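Local coordinates for thioredoxin domain-containing protein (Silicibacter pomeroyi, PDB 3EYT) that is of unknown function but belongs to the thioredoxin-like superfamily and may have oxidoreductase or antioxidant activity, at residues A24-R27 and G28-I31; A56-E60 and D61-V65; P107-M110 and A111-M115. One frame throughout, in Å; residues are numbered along the deposited sequence. Where two conformers were deposited one is given.

Contact 1 of 3, residues A24-R27 and G28-I31; sequences ADLR and GKVI
Leu26 and Ile31 make the hydrophobic part of this turn: Leu26 CB lies 3.5 Å from Ile31 CD1, and the two side chains cross at about a right angle. The isoleucine tip thus rests against the root of the leucine, with Leu26 CD1 more distant from the same Ile31 CD1 at 4.1 Å. With its CG1 anti to the carbonyl carbon (chi1 -50°) and the chain continuing extended, Ile31 sends CD1 back from the strand towards the turn. On another branch of Leu26, CD2 lies 4.0 Å from Lys29 CD, a loose apolar contact with the methylene part of the lysine chain. Lys29 CB also passes 3.4 Å from Leu26 O, close to the turn bond itself. That bond runs from Lys29 N to Leu26 O over 3.1 Å with an N-H...O angle of 158°, and its donor is somewhat tilted from the carbonyl plane. It closes a type II beta turn from Leu26 to Lys29, in which Gly28 takes the positive phi (96°) of the third position; having no side chain, it does not crowd the carbonyl oxygen of Arg27 there. Beyond the turn, Lys29 NZ donates to the backbone oxygens Asp61 O and Glu60 O, while Leu26 also rests on Ala64 and Leu66 of strand 63-69. Backbone bonds of Val30 with Lys62 and Ala64, and of Ile31 with Ile124, place the emerging strand between two neighbours. The arrangement is a type II turn feeding strand 30-36, an inner strand of the thioredoxin-like sheet that leads on to helix 41-57.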
ATOM      1  N   ALA C  24      25.079   6.182 -14.037  1.00 25.34           N
ATOM      2  CA  ALA C  24      26.160   7.137 -14.341  1.00 25.70           C
ATOM      3  C   ALA C  24      27.087   7.368 -13.136  1.00 26.14           C
ATOM      4  O   ALA C  24      28.312   7.379 -13.291  1.00 26.02           O
ATOM      5  CB  ALA C  24      25.596   8.465 -14.866  1.00 26.00           C
ATOM      6  N   ASP C  25      26.512   7.514 -11.943  1.00 26.86           N
ATOM      7  CA  ASP C  25      27.273   7.576 -10.685  1.00 27.37           C
ATOM      8  C   ASP C  25      28.209   6.388 -10.488  1.00 27.54           C
ATOM      9  O   ASP C  25      29.213   6.493  -9.764  1.00 27.66           O
ATOM     10  CB  ASP C  25      26.328   7.511  -9.480  1.00 28.33           C
ATOM     11  CG  ASP C  25      25.499   8.761  -9.289  1.00 30.68           C
ATOM     12  OD1 ASP C  25      25.780   9.791  -9.945  1.00 33.74           O
ATOM     13  OD2 ASP C  25      24.555   8.693  -8.462  1.00 31.74           O
ATOM     14  N   LEU C  26      27.864   5.254 -11.089  1.00 26.50           N
ATOM     15  CA  LEU C  26      28.559   3.995 -10.815  1.00 26.37           C
ATOM     16  C   LEU C  26      29.474   3.581 -11.968  1.00 25.99           C
ATOM     17  O   LEU C  26      30.034   2.490 -11.952  1.00 25.75           O
ATOM     18  CB  LEU C  26      27.548   2.886 -10.486  1.00 26.15           C
ATOM     19  CG  LEU C  26      26.719   3.038  -9.204  1.00 26.89           C
ATOM     20  CD1 LEU C  26      25.657   1.956  -9.112  1.00 26.61           C
ATOM     21  CD2 LEU C  26      27.573   3.049  -7.935  1.00 26.98           C
ATOM     22  N   ARG C  27      29.600   4.461 -12.963  0.50 25.95           N
ATOM     23  CA  ARG C  27      30.533   4.285 -14.075  0.50 26.28           C
ATOM     24  C   ARG C  27      31.908   3.867 -13.573  0.50 26.05           C
ATOM     25  O   ARG C  27      32.450   4.469 -12.644  0.50 25.67           O
ATOM     26  CB  ARG C  27      30.671   5.584 -14.869  0.50 26.41           C
ATOM     27  CG  ARG C  27      29.540   5.828 -15.830  0.50 27.28           C
ATOM     28  CD  ARG C  27      29.711   5.004 -17.078  0.50 28.52           C
ATOM     29  NE  ARG C  27      28.420   4.537 -17.541  0.50 28.26           N
ATOM     30  CZ  ARG C  27      27.430   5.335 -17.913  0.50 29.53           C
ATOM     31  NH1 ARG C  27      26.284   4.811 -18.312  0.50 30.16           N
ATOM     32  NH2 ARG C  27      27.572   6.654 -17.866  0.50 29.40           N
ATOM     33  N   GLY C  28      32.461   2.833 -14.194  1.00 26.07           N
ATOM     34  CA  GLY C  28      33.795   2.310 -13.815  1.00 26.72           C
ATOM     35  C   GLY C  28      33.778   1.128 -12.849  1.00 26.61           C
ATOM     36  O   GLY C  28      34.785   0.431 -12.688  1.00 27.60           O
ATOM     37  N   LYS C  29      32.644   0.924 -12.183  1.00 26.40           N
ATOM     38  CA  LYS C  29      32.399  -0.282 -11.376  1.00 25.67           C
ATOM     39  C   LYS C  29      31.581  -1.237 -12.215  1.00 24.53           C
ATOM     40  O   LYS C  29      30.777  -0.813 -13.054  1.00 23.71           O
ATOM     41  CB  LYS C  29      31.556   0.016 -10.136  1.00 26.41           C
ATOM     42  CG  LYS C  29      32.230   0.840  -9.067  1.00 27.45           C
ATOM     43  CD  LYS C  29      31.158   1.386  -8.138  1.00 27.77           C
ATOM     44  CE  LYS C  29      31.760   2.228  -7.032  1.00 32.66           C
ATOM     45  NZ  LYS C  29      32.871   1.504  -6.384  1.00 35.53           N
ATOM     46  N   VAL C  30      31.812  -2.524 -11.997  1.00 23.42           N
ATOM     47  CA  VAL C  30      30.905  -3.546 -12.469  1.00 22.03           C
ATOM     48  C   VAL C  30      29.681  -3.454 -11.535  1.00 21.73           C
ATOM     49  O   VAL C  30      29.804  -3.251 -10.327  1.00 21.99           O
ATOM     50  CB  VAL C  30      31.595  -4.934 -12.464  1.00 22.07           C
ATOM     51  CG1 VAL C  30      30.603  -6.058 -12.737  1.00 21.99           C
ATOM     52  CG2 VAL C  30      32.728  -4.950 -13.503  1.00 19.83           C
ATOM     53  N   ILE C  31      28.491  -3.515 -12.113  1.00 20.31           N
ATOM     54  CA  ILE C  31      27.272  -3.373 -11.318  1.00 18.76           C
ATOM     55  C   ILE C  31      26.443  -4.651 -11.425  1.00 18.21           C
ATOM     56  O   ILE C  31      26.209  -5.173 -12.542  1.00 18.04           O
ATOM     57  CB  ILE C  31      26.446  -2.157 -11.795  1.00 18.75           C
ATOM     58  CG1 ILE C  31      27.334  -0.911 -11.893  1.00 20.05           C
ATOM     59  CG2 ILE C  31      25.232  -1.916 -10.889  1.00 16.20           C
ATOM     60  CD1 ILE C  31      26.698   0.221 -12.664  1.00 22.02           C
TER

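Contact 2 of 3, residues A56-E60 and D61-V65; sequences AAFPE and DKVAV
Pro59 faces Val63 through its carbonyl, since Pro59 O accepts the Val63 N-H at 2.9 Å with an angle of 160° at the hydrogen and the donor nearly on the continuation of the carbonyl bond. A second donor, Lys62 N, reaches the same Pro59 O at 3.0 Å from well above the carbonyl plane and with a more bent angle of 145°. Two N-H groups therefore grip one oxygen from different directions and fix the reversal of the chain. The proline ring also packs on the side chains of Asp61 and Lys62: its CG lies 3.8 Å from Lys62 CD, while Pro59 CB is 3.3 Å from Asp61 OD1. Asp61 holds CG between the backbone N and the carbonyl carbon (chi1 70°), which folds its carboxylate back towards the ring. Val63 carries the apolar link, with CG2 set 3.6 Å from Phe58 CB and 4.0 Å from Phe58 CG; this methyl meets the aromatic side chain at its root, obliquely to the ring. Glu60 serves as a backbone link of the turn, while its carboxylate turns to Arg55, forming a salt bridge through OE1 to Arg55 NH1. Arg55 also donates to Val63 O and Phe58 O, joining the last part of the helix to both halves of the turn. Phe58, Lys62 and Val63 pack on Leu151 of helix 140-151, and the whole turn connects helix 41-57 to strand 63-69 in the beta-alpha-beta unit that begins with strand 30-36.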
ATOM      1  N   ALA C  56      29.228 -10.000  -0.448  1.00 17.93           N
ATOM      2  CA  ALA C  56      30.271 -10.482   0.443  1.00 19.19           C
ATOM      3  C   ALA C  56      31.524 -10.901  -0.342  1.00 19.97           C
ATOM      4  O   ALA C  56      32.624 -10.737   0.146  1.00 21.38           O
ATOM      5  CB  ALA C  56      29.755 -11.638   1.336  1.00 17.81           C
ATOM      6  N   ALA C  57      31.372 -11.417  -1.559  1.00 20.67           N
ATOM      7  CA  ALA C  57      32.555 -11.972  -2.266  1.00 21.26           C
ATOM      8  C   ALA C  57      33.444 -10.961  -2.986  1.00 21.59           C
ATOM      9  O   ALA C  57      34.640 -11.220  -3.159  1.00 21.95           O
ATOM     10  CB  ALA C  57      32.174 -13.125  -3.200  1.00 20.87           C
ATOM     11  N   PHE C  58      32.885  -9.817  -3.383  1.00 20.98           N
ATOM     12  CA  PHE C  58      33.647  -8.789  -4.106  1.00 21.94           C
ATOM     13  C   PHE C  58      33.749  -7.463  -3.326  1.00 22.64           C
ATOM     14  O   PHE C  58      32.872  -7.140  -2.531  1.00 22.46           O
ATOM     15  CB  PHE C  58      33.045  -8.559  -5.510  1.00 20.50           C
ATOM     16  CG  PHE C  58      33.071  -9.785  -6.375  1.00 20.76           C
ATOM     17  CD1 PHE C  58      34.204 -10.102  -7.124  1.00 21.20           C
ATOM     18  CD2 PHE C  58      31.989 -10.658  -6.395  1.00 20.84           C
ATOM     19  CE1 PHE C  58      34.253 -11.259  -7.902  1.00 20.64           C
ATOM     20  CE2 PHE C  58      32.021 -11.810  -7.174  1.00 21.50           C
ATOM     21  CZ  PHE C  58      33.146 -12.104  -7.937  1.00 20.43           C
ATOM     22  N   PRO C  59      34.830  -6.701  -3.542  1.00 23.39           N
ATOM     23  CA  PRO C  59      34.933  -5.443  -2.792  1.00 24.04           C
ATOM     24  C   PRO C  59      34.045  -4.313  -3.352  1.00 24.91           C
ATOM     25  O   PRO C  59      33.820  -4.218  -4.578  1.00 24.21           O
ATOM     26  CB  PRO C  59      36.428  -5.084  -2.892  1.00 24.63           C
ATOM     27  CG  PRO C  59      36.906  -5.748  -4.120  1.00 24.24           C
ATOM     28  CD  PRO C  59      36.045  -6.997  -4.320  1.00 23.93           C
ATOM     29  N   GLU C  60      33.562  -3.474  -2.438  1.00 25.37           N
ATOM     30  CA  GLU C  60      32.660  -2.364  -2.751  1.00 26.79           C
ATOM     31  C   GLU C  60      33.299  -1.377  -3.709  1.00 26.80           C
ATOM     32  O   GLU C  60      32.593  -0.689  -4.445  1.00 27.03           O
ATOM     33  CB  GLU C  60      32.249  -1.603  -1.483  1.00 27.15           C
ATOM     34  CG  GLU C  60      32.020  -2.464  -0.236  1.00 31.32           C
ATOM     35  CD  GLU C  60      30.552  -2.656   0.161  1.00 37.51           C
ATOM     36  OE1 GLU C  60      29.634  -2.198  -0.572  1.00 37.33           O
ATOM     37  OE2 GLU C  60      30.326  -3.284   1.231  1.00 39.97           O
ATOM     38  N   ASP C  61      34.629  -1.280  -3.705  1.00 26.84           N
ATOM     39  CA  ASP C  61      35.266  -0.312  -4.600  1.00 27.29           C
ATOM     40  C   ASP C  61      35.214  -0.789  -6.047  1.00 26.56           C
ATOM     41  O   ASP C  61      35.242   0.024  -6.970  1.00 27.53           O
ATOM     42  CB  ASP C  61      36.706   0.016  -4.169  1.00 27.81           C
ATOM     43  CG  ASP C  61      37.659  -1.137  -4.381  1.00 29.90           C
ATOM     44  OD1 ASP C  61      37.219  -2.302  -4.433  1.00 34.02           O
ATOM     45  OD2 ASP C  61      38.877  -0.879  -4.497  1.00 36.66           O
ATOM     46  N   LYS C  62      35.112  -2.099  -6.241  1.00 25.16           N
ATOM     47  CA  LYS C  62      35.150  -2.660  -7.581  1.00 24.33           C
ATOM     48  C   LYS C  62      33.780  -3.057  -8.117  1.00 23.61           C
ATOM     49  O   LYS C  62      33.524  -2.913  -9.318  1.00 23.90           O
ATOM     50  CB  LYS C  62      36.085  -3.859  -7.621  1.00 24.42           C
ATOM     51  CG  LYS C  62      37.559  -3.493  -7.472  1.00 26.38           C
ATOM     52  CD  LYS C  62      38.442  -4.752  -7.486  1.00 28.98           C
ATOM     53  CE  LYS C  62      39.912  -4.467  -7.095  1.00 29.66           C
ATOM     54  NZ  LYS C  62      40.376  -3.203  -7.730  1.00 31.35           N
ATOM     55  N   VAL C  63      32.916  -3.564  -7.230  1.00 21.98           N
ATOM     56  CA  VAL C  63      31.608  -4.100  -7.615  1.00 21.35           C
ATOM     57  C   VAL C  63      30.525  -3.421  -6.777  1.00 20.91           C
ATOM     58  O   VAL C  63      30.589  -3.402  -5.529  1.00 21.16           O
ATOM     59  CB  VAL C  63      31.547  -5.638  -7.422  1.00 21.48           C
ATOM     60  CG1 VAL C  63      30.124  -6.200  -7.739  1.00 19.83           C
ATOM     61  CG2 VAL C  63      32.610  -6.317  -8.281  1.00 21.35           C
ATOM     62  N   ALA C  64      29.562  -2.819  -7.460  1.00 19.94           N
ATOM     63  CA  ALA C  64      28.360  -2.321  -6.777  1.00 19.48           C
ATOM     64  C   ALA C  64      27.260  -3.377  -6.874  1.00 19.52           C
ATOM     65  O   ALA C  64      27.039  -3.965  -7.945  1.00 20.67           O
ATOM     66  CB  ALA C  64      27.882  -0.983  -7.401  1.00 19.65           C
ATOM     67  N   VAL C  65      26.565  -3.613  -5.767  1.00 18.06           N
ATOM     68  CA  VAL C  65      25.430  -4.514  -5.745  1.00 16.68           C
ATOM     69  C   VAL C  65      24.207  -3.700  -5.323  1.00 16.77           C
ATOM     70  O   VAL C  65      24.217  -3.044  -4.282  1.00 16.39           O
ATOM     71  CB  VAL C  65      25.630  -5.704  -4.751  1.00 16.41           C
ATOM     72  CG1 VAL C  65      24.358  -6.602  -4.685  1.00 15.53           C
ATOM     73  CG2 VAL C  65      26.828  -6.544  -5.134  1.00 15.09           C
TER

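Contact 3 of 3, residues P107-M110 and A111-M115; sequences PRTM and AAYQM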
ATOM      1  N   PRO C 107       6.451  -2.309 -13.621  1.00 14.76           N
ATOM      2  CA  PRO C 107       7.055  -1.007 -13.358  1.00 13.86           C
ATOM      3  C   PRO C 107       8.072  -0.601 -14.445  1.00 13.42           C
ATOM      4  O   PRO C 107       8.414  -1.427 -15.301  1.00 12.72           O
ATOM      5  CB  PRO C 107       7.691  -1.179 -11.987  1.00 13.04           C
ATOM      6  CG  PRO C 107       8.031  -2.676 -11.905  1.00 14.64           C
ATOM      7  CD  PRO C 107       6.973  -3.376 -12.726  1.00 14.53           C
ATOM      8  N   ARG C 108       8.566   0.644 -14.395  1.00 13.66           N
ATOM      9  CA  ARG C 108       9.217   1.248 -15.577  1.00 14.30           C
ATOM     10  C   ARG C 108      10.586   0.645 -15.907  1.00 14.24           C
ATOM     11  O   ARG C 108      10.889   0.387 -17.091  1.00 12.86           O
ATOM     12  CB  ARG C 108       9.334   2.779 -15.441  1.00 13.71           C
ATOM     13  CG  ARG C 108       7.974   3.454 -15.307  1.00 15.80           C
ATOM     14  CD  ARG C 108       8.017   4.935 -15.554  1.00 19.19           C
ATOM     15  NE  ARG C 108       8.595   5.258 -16.852  1.00 22.13           N
ATOM     16  CZ  ARG C 108       7.891   5.477 -17.961  1.00 26.05           C
ATOM     17  NH1 ARG C 108       6.561   5.419 -17.951  1.00 25.41           N
ATOM     18  NH2 ARG C 108       8.524   5.762 -19.086  1.00 26.35           N
ATOM     19  N   THR C 109      11.422   0.460 -14.890  1.00 12.89           N
ATOM     20  CA  THR C 109      12.779  -0.078 -15.143  1.00 14.36           C
ATOM     21  C   THR C 109      12.700  -1.544 -15.575  1.00 14.48           C
ATOM     22  O   THR C 109      13.391  -1.996 -16.524  1.00 15.24           O
ATOM     23  CB  THR C 109      13.672   0.064 -13.896  1.00 14.24           C
ATOM     24  OG1 THR C 109      13.555   1.401 -13.408  1.00 13.69           O
ATOM     25  CG2 THR C 109      15.134  -0.264 -14.194  1.00 15.08           C
HETATM   26  N   MSE C 110      11.835  -2.286 -14.899  1.00 13.56           N
HETATM   27  CA  MSE C 110      11.590  -3.662 -15.303  1.00 12.92           C
HETATM   28  C   MSE C 110      11.196  -3.790 -16.786  1.00 13.08           C
HETATM   29  O   MSE C 110      11.747  -4.645 -17.487  1.00 13.94           O
HETATM   30  CB  MSE C 110      10.462  -4.275 -14.454  1.00 12.14           C
HETATM   31  CG  MSE C 110      10.374  -5.793 -14.655  1.00 11.71           C
HETATM   32 SE   MSE C 110       8.911  -6.609 -13.652  0.50 11.68          SE
HETATM   33  CE  MSE C 110       9.203  -8.435 -14.277  1.00 19.16           C
ATOM     34  N   ALA C 111      10.258  -2.959 -17.245  1.00 12.35           N
ATOM     35  CA  ALA C 111       9.852  -2.943 -18.655  1.00 13.87           C
ATOM     36  C   ALA C 111      10.987  -2.501 -19.554  1.00 14.10           C
ATOM     37  O   ALA C 111      11.208  -3.112 -20.583  1.00 14.65           O
ATOM     38  CB  ALA C 111       8.605  -2.061 -18.877  1.00 13.58           C
ATOM     39  N   ALA C 112      11.715  -1.444 -19.173  1.00 14.05           N
ATOM     40  CA  ALA C 112      12.854  -0.962 -19.966  1.00 13.50           C
ATOM     41  C   ALA C 112      13.887  -2.067 -20.200  1.00 13.51           C
ATOM     42  O   ALA C 112      14.493  -2.136 -21.274  1.00 12.53           O
ATOM     43  CB  ALA C 112      13.540   0.251 -19.277  1.00 14.48           C
ATOM     44  N   TYR C 113      14.053  -2.947 -19.212  1.00 11.94           N
ATOM     45  CA  TYR C 113      15.026  -4.012 -19.314  1.00 13.69           C
ATOM     46  C   TYR C 113      14.488  -5.290 -19.961  1.00 13.43           C
ATOM     47  O   TYR C 113      15.252  -6.251 -20.141  1.00 14.83           O
ATOM     48  CB  TYR C 113      15.660  -4.327 -17.942  1.00 13.07           C
ATOM     49  CG  TYR C 113      16.818  -3.410 -17.609  1.00 14.28           C
ATOM     50  CD1 TYR C 113      16.593  -2.118 -17.098  1.00 16.88           C
ATOM     51  CD2 TYR C 113      18.131  -3.808 -17.823  1.00 13.59           C
ATOM     52  CE1 TYR C 113      17.648  -1.257 -16.835  1.00 16.25           C
ATOM     53  CE2 TYR C 113      19.191  -2.970 -17.537  1.00 15.89           C
ATOM     54  CZ  TYR C 113      18.950  -1.696 -17.045  1.00 16.93           C
ATOM     55  OH  TYR C 113      20.008  -0.848 -16.775  1.00 17.63           O
ATOM     56  N   GLN C 114      13.194  -5.293 -20.274  1.00 13.53           N
ATOM     57  CA  GLN C 114      12.503  -6.453 -20.853  1.00 14.66           C
ATOM     58  C   GLN C 114      12.658  -7.689 -19.934  1.00 14.41           C
ATOM     59  O   GLN C 114      12.904  -8.802 -20.405  1.00 13.72           O
ATOM     60  CB  GLN C 114      13.049  -6.721 -22.274  1.00 14.57           C
ATOM     61  CG  GLN C 114      13.024  -5.446 -23.138  1.00 16.38           C
ATOM     62  CD  GLN C 114      13.631  -5.642 -24.523  1.00 16.24           C
ATOM     63  OE1 GLN C 114      14.842  -5.677 -24.682  1.00 19.39           O
ATOM     64  NE2 GLN C 114      12.782  -5.778 -25.509  1.00 12.81           N
HETATM   65  N   MSE C 115      12.503  -7.492 -18.628  1.00 14.44           N
HETATM   66  CA  MSE C 115      12.667  -8.627 -17.704  1.00 15.24           C
HETATM   67  C   MSE C 115      11.495  -9.561 -17.828  1.00 15.25           C
HETATM   68  O   MSE C 115      10.377  -9.143 -18.141  1.00 15.08           O
HETATM   69  CB  MSE C 115      12.855  -8.135 -16.262  1.00 15.32           C
HETATM   70  CG  MSE C 115      14.014  -7.180 -16.157  1.00 16.32           C
HETATM   71 SE   MSE C 115      14.192  -6.725 -14.232  0.75 22.19          SE
HETATM   72  CE  MSE C 115      15.468  -5.241 -14.383  1.00 18.83           C
TER
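Thr109 and Tyr113 lie side by side and point the same way, one helical turn apart, with Thr109 CG2 3.7 Å from Tyr113 CD1. The carbonyl oxygen of Thr109 sits at the ring's edge, in its plane, and comes within 3.3 Å of Tyr113 CD1. It also accepts Tyr113 N at 2.9 Å, so backbone and side-chain contacts together settle the tyrosine against the helix. The two selenomethionines make a different pairing: Met110 and Met115 cross at a slant, Met110 CG meeting Met115 CB at 3.8 Å and Met115 SE at 4.0 Å. With CG anti to its own nitrogen (chi1 -168°), Met110 lays that atom beside Met115, and the chain runs on extended. A nearly straight bond, Met115 N to Met110 O at 3.2 Å and 178°, holds the pairing in place. Gln114 leaves helical geometry with a positive phi of 57°, and its N-H reaches Ala111 O at 3.0 Å; these two backbone bonds into the last turn are those of a Schellman motif. Beyond the helix, Thr109 OG1 bonds to Gln10 N and Tyr113 OH to Pro7 O, so both polar ends are tied to the N-terminal region, while Tyr113 and Met115 both pack on Leu122. At the opposite end, Asp99 accepts Thr109 N and Met110 N through its carboxylate, a site where the helix dipole would probably favour negative charge. The result is a short helix, 108-112, closed at its C-terminus by this motif, before the chain goes on to strand 120-124 of the thioredoxin-like sheet.

Contacts 1 and 2 meet directly: their centres are 11 Å apart, and they share the pairing of neighbouring strands 30-36 and 63-69. The turns thus lead into the same sheet, at the starts of two parallel strands joined through helix 41-57. Contact 3 stands apart, its centre 19 Å from that of contact 1 and 24 Å from that of contact 2, with nearest atoms about 8 Å and about 12 Å away; it lies on the opposite side of the chain's centre from contact 2. The possible redox site, a thioredoxin-type CxxC pattern (Cys40, Cys43), falls at the start of helix 41-57, whose far end enters contact 2. A 1,2-ethanediol, probably from crystallisation, lies about 4 Å from the Ala111 side chain.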